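Local atomic coordinates of small ribosomal subunit biogenesis GTPase RsgA (Thermotoga maritima, PDB entry 1U0L), a protein that is thought to assist late maturation of the 30S ribosomal subunit as a zinc-binding, circularly permuted GTPase that hydrolyses GTP slowly. Residues Gln87-Val92 / Glu165-Lys170; Pro148-Ser153 / Glu161-Tyr166. All coordinates share one frame; numbering follows the deposited sequence.

Interaction 1: Gln87-Val92 / Glu165-Lys170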
loop_
_atom_site.group_PDB
_atom_site.type_symbol
_atom_site.label_atom_id
_atom_site.label_comp_id
_atom_site.label_asym_id
_atom_site.label_seq_id
_atom_site.Cartn_x
_atom_site.Cartn_y
_atom_site.Cartn_z
ATOM N N GLN A 87 -1.482 1.842 5.441
ATOM C CA GLN A 87 -1.493 0.465 4.966
ATOM C C GLN A 87 -1.648 0.169 3.500
ATOM O O GLN A 87 -2.230 0.928 2.723
ATOM C CB GLN A 87 -2.582 -0.344 5.664
ATOM C CG GLN A 87 -2.243 -0.796 7.039
ATOM C CD GLN A 87 -3.329 -1.655 7.624
ATOM O OE1 GLN A 87 -4.512 -1.334 7.512
ATOM N NE2 GLN A 87 -2.938 -2.750 8.263
ATOM N N VAL A 88 -1.134 -1.008 3.172
ATOM C CA VAL A 88 -1.184 -1.581 1.852
ATOM C C VAL A 88 -1.886 -2.896 2.086
ATOM O O VAL A 88 -1.419 -3.717 2.885
ATOM C CB VAL A 88 0.196 -1.893 1.328
ATOM C CG1 VAL A 88 0.078 -2.682 0.039
ATOM C CG2 VAL A 88 0.963 -0.608 1.115
ATOM N N ILE A 89 -3.034 -3.082 1.444
ATOM C CA ILE A 89 -3.757 -4.340 1.575
ATOM C C ILE A 89 -3.369 -5.053 0.308
ATOM O O ILE A 89 -3.780 -4.662 -0.788
ATOM C CB ILE A 89 -5.249 -4.136 1.590
ATOM C CG1 ILE A 89 -5.637 -3.204 2.740
ATOM C CG2 ILE A 89 -5.930 -5.480 1.716
ATOM C CD1 ILE A 89 -5.370 -3.773 4.137
ATOM N N LEU A 90 -2.540 -6.075 0.460
ATOM C CA LEU A 90 -2.048 -6.822 -0.683
ATOM C C LEU A 90 -2.928 -8.027 -0.955
ATOM O O LEU A 90 -2.837 -9.044 -0.269
ATOM C CB LEU A 90 -0.604 -7.263 -0.432
ATOM C CG LEU A 90 0.343 -7.144 -1.629
ATOM C CD1 LEU A 90 1.694 -7.874 -1.357
ATOM C CD2 LEU A 90 -0.359 -7.725 -2.835
ATOM N N VAL A 91 -3.800 -7.903 -1.946
ATOM C CA VAL A 91 -4.668 -9.016 -2.266
ATOM C C VAL A 91 -3.952 -9.929 -3.244
ATOM O O VAL A 91 -3.495 -9.513 -4.310
ATOM C CB VAL A 91 -6.020 -8.536 -2.811
ATOM C CG1 VAL A 91 -6.819 -9.699 -3.327
ATOM C CG2 VAL A 91 -6.791 -7.884 -1.698
ATOM N N VAL A 92 -3.848 -11.184 -2.841
ATOM C CA VAL A 92 -3.153 -12.194 -3.603
ATOM C C VAL A 92 -4.067 -13.337 -4.007
ATOM O O VAL A 92 -5.036 -13.655 -3.324
ATOM C CB VAL A 92 -1.960 -12.707 -2.774
ATOM C CG1 VAL A 92 -1.705 -14.176 -3.039
ATOM C CG2 VAL A 92 -0.734 -11.867 -3.095
ATOM N N GLU A 165 -10.923 -5.495 10.790
ATOM C CA GLU A 165 -10.136 -5.167 11.957
ATOM C C GLU A 165 -8.855 -4.397 11.658
ATOM O O GLU A 165 -8.428 -3.607 12.486
ATOM C CB GLU A 165 -9.818 -6.428 12.754
ATOM C CG GLU A 165 -9.917 -6.187 14.236
ATOM C CD GLU A 165 -11.196 -5.441 14.601
ATOM O OE1 GLU A 165 -12.293 -6.009 14.387
ATOM O OE2 GLU A 165 -11.102 -4.286 15.090
ATOM N N TYR A 166 -8.240 -4.606 10.498
ATOM C CA TYR A 166 -7.009 -3.879 10.179
ATOM C C TYR A 166 -7.281 -2.551 9.513
ATOM O O TYR A 166 -6.460 -1.641 9.589
ATOM C CB TYR A 166 -6.095 -4.641 9.216
ATOM C CG TYR A 166 -5.561 -5.944 9.704
ATOM C CD1 TYR A 166 -6.338 -7.094 9.658
ATOM C CD2 TYR A 166 -4.281 -6.032 10.234
ATOM C CE1 TYR A 166 -5.850 -8.305 10.135
ATOM C CE2 TYR A 166 -3.784 -7.235 10.718
ATOM C CZ TYR A 166 -4.579 -8.364 10.667
ATOM O OH TYR A 166 -4.122 -9.547 11.174
ATOM N N LEU A 167 -8.410 -2.445 8.826
ATOM C CA LEU A 167 -8.725 -1.218 8.121
ATOM C C LEU A 167 -9.155 -0.103 9.054
ATOM O O LEU A 167 -8.957 1.073 8.751
ATOM C CB LEU A 167 -9.808 -1.491 7.083
ATOM C CG LEU A 167 -9.414 -2.543 6.046
ATOM C CD1 LEU A 167 -10.604 -2.804 5.129
ATOM C CD2 LEU A 167 -8.194 -2.071 5.256
ATOM N N LYS A 168 -9.730 -0.477 10.192
ATOM C CA LYS A 168 -10.194 0.488 11.183
ATOM C C LYS A 168 -9.223 1.634 11.408
ATOM O O LYS A 168 -8.028 1.412 11.614
ATOM C CB LYS A 168 -10.431 -0.194 12.530
ATOM C CG LYS A 168 -11.806 -0.779 12.730
ATOM C CD LYS A 168 -11.878 -1.491 14.068
ATOM C CE LYS A 168 -13.301 -1.890 14.411
ATOM N NZ LYS A 168 -13.907 -2.754 13.360
ATOM N N GLY A 169 -9.766 2.850 11.367
ATOM C CA GLY A 169 -8.996 4.054 11.610
ATOM C C GLY A 169 -8.034 4.510 10.545
ATOM O O GLY A 169 -8.076 5.659 10.114
ATOM N N LYS A 170 -7.168 3.605 10.117
ATOM C CA LYS A 170 -6.143 3.902 9.119
ATOM C C LYS A 170 -6.617 4.317 7.729
ATOM O O LYS A 170 -7.796 4.207 7.399
ATOM C CB LYS A 170 -5.225 2.689 8.997
ATOM C CG LYS A 170 -4.721 2.203 10.337
ATOM C CD LYS A 170 -4.110 0.832 10.224
ATOM C CE LYS A 170 -3.729 0.286 11.595
ATOM N NZ LYS A 170 -3.356 -1.166 11.522
#
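Q87 and K170 set the backbone register, their CA atoms 7.1 Å apart, where the first residues of strand 87-92 meet the last turn of helix 160-167 and the loop after it. Q87 reaches across with its chain extended beyond CG (chi2 -176°). The Q87 and Y166 side chains cross at about a right angle; the amide and ring planes are 30° apart and the approach is oblique. In the model Q87 OE1 lies 2.9 Å from Y166 O; two oxygens facing each other suggest that the amide is turned over, and a flipped amide would put NE2 there, where a hydrogen bond becomes possible. The aliphatic part of K170 flanks the same amide, K170 CD lying 3.7 Å from Q87 CD. Shortening Q87 to an alanine would probably open a gap between Y166 and K170 and leave the Y166 carbonyl without its polar neighbour. Two residues on, the contact is purely apolar: I89 CD1 meets L167 CD2 at 3.5 Å. The I89 torsion explains this, since CG1 stands anti to the carbonyl carbon (chi1 -58°) and carries CD1 to the helix. On the other sheet face, V88, L90 and V92 pack against helix 101-113. A parallel strand between 117-122 and 171-175, with helices on both faces, is characteristic of the P-loop GTPase domain; here the helix leads through the turn 168-170 into 171-175, the strand before the P-loop.

Interaction 2: Pro148-Ser153 / Glu161-Tyr166; sequences PIVKTS and EELKEY. With GDP (guanosine-5'-diphosphate), chain E.
V150 points from strand 149-151 at E162, L163 and Y166 of helix 160-167; the axes of 149-151 and 161-166 pass 8.9 Å apart, with 149° between their N-to-C directions, so they run roughly antiparallel. Starting at the root of the V150 side chain, CB already lies 3.8 Å from E162 OE2. The two methyls then part. CG1, anti to the carbonyl carbon (chi1 -45°), sits 3.3 Å from E162 OE2 and 3.8 Å from Y166 CE1, at an oblique approach to the ring. CG2 takes the crowded position between N and carbonyl carbon and meets L163 CD1 at 4.0 Å, the V150 and L163 side chains crossing at about a right angle. Beyond this strand the chain runs into S153, whose CA is 3.4 Å from GDP O6. S153 and A154 are consistent with the guanine-recognising fifth motif of P-loop GTPases, next to D126 of the N-K-x-D motif; in this permuted domain both precede the P-loop in sequence. S153 OG is hydrogen-bonded to D126 OD1 and to the T156 amide, which ties S153 to both the N-K-x-D aspartate and the following turn. A water takes a bond from K151 N at 2.9 Å and gives a weak one to E162 OE1, linking strand backbone and helix side chain. Further toward the start of the strand, P148 CB packs 3.9 Å from Y166 CE2, again oblique to the ring, with Y166 OH close by.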
loop_
_atom_site.group_PDB
_atom_site.type_symbol
_atom_site.label_atom_id
_atom_site.label_comp_id
_atom_site.label_asym_id
_atom_site.label_seq_id
_atom_site.Cartn_x
_atom_site.Cartn_y
_atom_site.Cartn_z
ATOM N N PRO A 148 1.158 -10.111 8.335
ATOM C CA PRO A 148 -0.131 -10.664 8.765
ATOM C C PRO A 148 -0.796 -11.208 7.512
ATOM O O PRO A 148 -0.734 -10.576 6.459
ATOM C CB PRO A 148 -0.892 -9.447 9.279
ATOM C CG PRO A 148 0.187 -8.413 9.524
ATOM C CD PRO A 148 1.200 -8.648 8.464
ATOM N N ILE A 149 -1.432 -12.366 7.609
ATOM C CA ILE A 149 -2.112 -12.928 6.454
ATOM C C ILE A 149 -3.575 -13.165 6.786
ATOM O O ILE A 149 -3.887 -13.670 7.865
ATOM C CB ILE A 149 -1.493 -14.287 6.048
ATOM C CG1 ILE A 149 -0.036 -14.088 5.618
ATOM C CG2 ILE A 149 -2.318 -14.930 4.932
ATOM C CD1 ILE A 149 0.718 -15.388 5.353
ATOM N N VAL A 150 -4.480 -12.795 5.884
ATOM C CA VAL A 150 -5.894 -13.074 6.135
ATOM C C VAL A 150 -6.515 -13.790 4.930
ATOM O O VAL A 150 -6.421 -13.327 3.789
ATOM C CB VAL A 150 -6.682 -11.791 6.486
ATOM C CG1 VAL A 150 -5.896 -10.975 7.490
ATOM C CG2 VAL A 150 -6.939 -10.972 5.264
ATOM N N LYS A 151 -7.113 -14.949 5.179
ATOM C CA LYS A 151 -7.736 -15.714 4.100
ATOM C C LYS A 151 -9.163 -15.205 3.877
ATOM O O LYS A 151 -9.991 -15.232 4.786
ATOM C CB LYS A 151 -7.789 -17.209 4.447
ATOM C CG LYS A 151 -6.463 -17.917 4.712
ATOM C CD LYS A 151 -6.773 -19.398 4.982
ATOM C CE LYS A 151 -5.580 -20.234 5.417
ATOM N NZ LYS A 151 -5.178 -19.906 6.808
ATOM N N THR A 152 -9.472 -14.776 2.663
ATOM C CA THR A 152 -10.808 -14.257 2.417
ATOM C C THR A 152 -11.566 -14.811 1.212
ATOM O O THR A 152 -11.040 -15.577 0.404
ATOM C CB THR A 152 -10.763 -12.731 2.243
ATOM O OG1 THR A 152 -10.198 -12.413 0.962
ATOM C CG2 THR A 152 -9.909 -12.100 3.332
ATOM N N SER A 153 -12.828 -14.397 1.127
ATOM C CA SER A 153 -13.709 -14.725 0.015
ATOM C C SER A 153 -14.708 -13.594 -0.084
ATOM O O SER A 153 -15.613 -13.493 0.738
ATOM C CB SER A 153 -14.468 -16.022 0.231
ATOM O OG SER A 153 -15.281 -16.288 -0.909
ATOM N N GLU A 161 -14.673 -9.848 8.177
ATOM C CA GLU A 161 -14.773 -9.256 9.499
ATOM C C GLU A 161 -13.381 -9.130 10.131
ATOM O O GLU A 161 -13.072 -8.125 10.769
ATOM C CB GLU A 161 -15.721 -10.087 10.371
ATOM C CG GLU A 161 -16.889 -9.277 10.946
ATOM C CD GLU A 161 -17.537 -8.307 9.933
ATOM O OE1 GLU A 161 -18.115 -8.771 8.923
ATOM O OE2 GLU A 161 -17.466 -7.071 10.151
ATOM N N GLU A 162 -12.534 -10.132 9.926
ATOM C CA GLU A 162 -11.189 -10.086 10.466
ATOM C C GLU A 162 -10.397 -9.009 9.745
ATOM O O GLU A 162 -9.528 -8.384 10.333
ATOM C CB GLU A 162 -10.452 -11.416 10.280
ATOM C CG GLU A 162 -9.034 -11.382 10.854
ATOM C CD GLU A 162 -8.177 -12.593 10.489
ATOM O OE1 GLU A 162 -8.705 -13.727 10.448
ATOM O OE2 GLU A 162 -6.955 -12.413 10.264
ATOM N N LEU A 163 -10.683 -8.804 8.463
ATOM C CA LEU A 163 -9.956 -7.808 7.690
ATOM C C LEU A 163 -10.421 -6.406 8.045
ATOM O O LEU A 163 -9.651 -5.448 7.963
ATOM C CB LEU A 163 -10.126 -8.055 6.190
ATOM C CG LEU A 163 -9.431 -7.050 5.256
ATOM C CD1 LEU A 163 -7.920 -7.149 5.447
ATOM C CD2 LEU A 163 -9.817 -7.310 3.806
ATOM N N LYS A 164 -11.687 -6.282 8.430
ATOM C CA LYS A 164 -12.220 -4.986 8.824
ATOM C C LYS A 164 -11.398 -4.530 10.017
ATOM O O LYS A 164 -11.181 -3.341 10.227
ATOM C CB LYS A 164 -13.678 -5.110 9.247
ATOM C CG LYS A 164 -14.683 -4.771 8.174
ATOM C CD LYS A 164 -16.078 -5.160 8.637
ATOM C CE LYS A 164 -17.104 -4.957 7.547
ATOM N NZ LYS A 164 -18.361 -5.672 7.890
ATOM N N GLU A 165 -10.923 -5.495 10.790
ATOM C CA GLU A 165 -10.136 -5.167 11.957
ATOM C C GLU A 165 -8.855 -4.397 11.658
ATOM O O GLU A 165 -8.428 -3.607 12.486
ATOM C CB GLU A 165 -9.818 -6.428 12.754
ATOM C CG GLU A 165 -9.917 -6.187 14.236
ATOM C CD GLU A 165 -11.196 -5.441 14.601
ATOM O OE1 GLU A 165 -12.293 -6.009 14.387
ATOM O OE2 GLU A 165 -11.102 -4.286 15.090
ATOM N N TYR A 166 -8.240 -4.606 10.498
ATOM C CA TYR A 166 -7.009 -3.879 10.179
ATOM C C TYR A 166 -7.281 -2.551 9.513
ATOM O O TYR A 166 -6.460 -1.641 9.589
ATOM C CB TYR A 166 -6.095 -4.641 9.216
ATOM C CG TYR A 166 -5.561 -5.944 9.704
ATOM C CD1 TYR A 166 -6.338 -7.094 9.658
ATOM C CD2 TYR A 166 -4.281 -6.032 10.234
ATOM C CE1 TYR A 166 -5.850 -8.305 10.135
ATOM C CE2 TYR A 166 -3.784 -7.235 10.718
ATOM C CZ TYR A 166 -4.579 -8.364 10.667
ATOM O OH TYR A 166 -4.122 -9.547 11.174
HETATM P PB GDP E . -9.973 -6.415 -9.071
HETATM O O1B GDP E . -8.879 -6.944 -8.196
HETATM O O2B GDP E . -9.496 -6.003 -10.456
HETATM O O3B GDP E . -10.776 -5.268 -8.419
HETATM O O3A GDP E . -11.038 -7.679 -9.301
HETATM P PA GDP E . -12.596 -7.723 -9.109
HETATM O O1A GDP E . -13.299 -6.928 -10.163
HETATM O O2A GDP E . -12.960 -7.346 -7.679
HETATM O "O5'" GDP E . -12.941 -9.299 -9.271
HETATM C "C5'" GDP E . -12.704 -9.940 -10.527
HETATM C "C4'" GDP E . -13.686 -11.051 -10.740
HETATM O "O4'" GDP E . -13.437 -12.035 -9.709
HETATM C "C3'" GDP E . -15.199 -10.657 -10.711
HETATM O "O3'" GDP E . -15.825 -11.277 -11.927
HETATM C "C2'" GDP E . -15.738 -11.293 -9.423
HETATM O "O2'" GDP E . -17.046 -11.794 -9.669
HETATM C "C1'" GDP E . -14.627 -12.345 -9.045
HETATM N N9 GDP E . -14.237 -12.465 -7.508
HETATM C C8 GDP E . -13.701 -11.484 -6.732
HETATM N N7 GDP E . -13.474 -11.934 -5.482
HETATM C C5 GDP E . -13.885 -13.260 -5.487
HETATM C C6 GDP E . -13.877 -14.236 -4.446
HETATM O O6 GDP E . -13.472 -14.070 -3.293
HETATM N N1 GDP E . -14.385 -15.492 -4.839
HETATM C C2 GDP E . -14.849 -15.740 -6.121
HETATM N N2 GDP E . -15.320 -16.971 -6.388
HETATM N N3 GDP E . -14.850 -14.807 -7.106
HETATM C C4 GDP E . -14.363 -13.602 -6.720
HETATM O O HOH W 1 -7.474 -15.564 7.969
#

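Overall arrangement
Both contacts hold helix 160-167 against the same six-stranded sheet, with about 8 Å between contact centres, and Y166 belongs to both: its backbone carbonyl and CB face strand 87-92, its ring faces segment 148-153. Interaction 1 is the more buried, its centre about 8 Å from the centre of the chain, on an inner strand, and combines an apolar pair with an amide among backbone and lysine atoms. The centre of interaction 2 lies about 15 Å from that of the chain, on an edge strand, where apolar pairs lie beside a carboxylate and a water. It also carries the chain to the guanine base through S153, whereas the side chain of I89 in interaction 1 is about 10 Å from GDP.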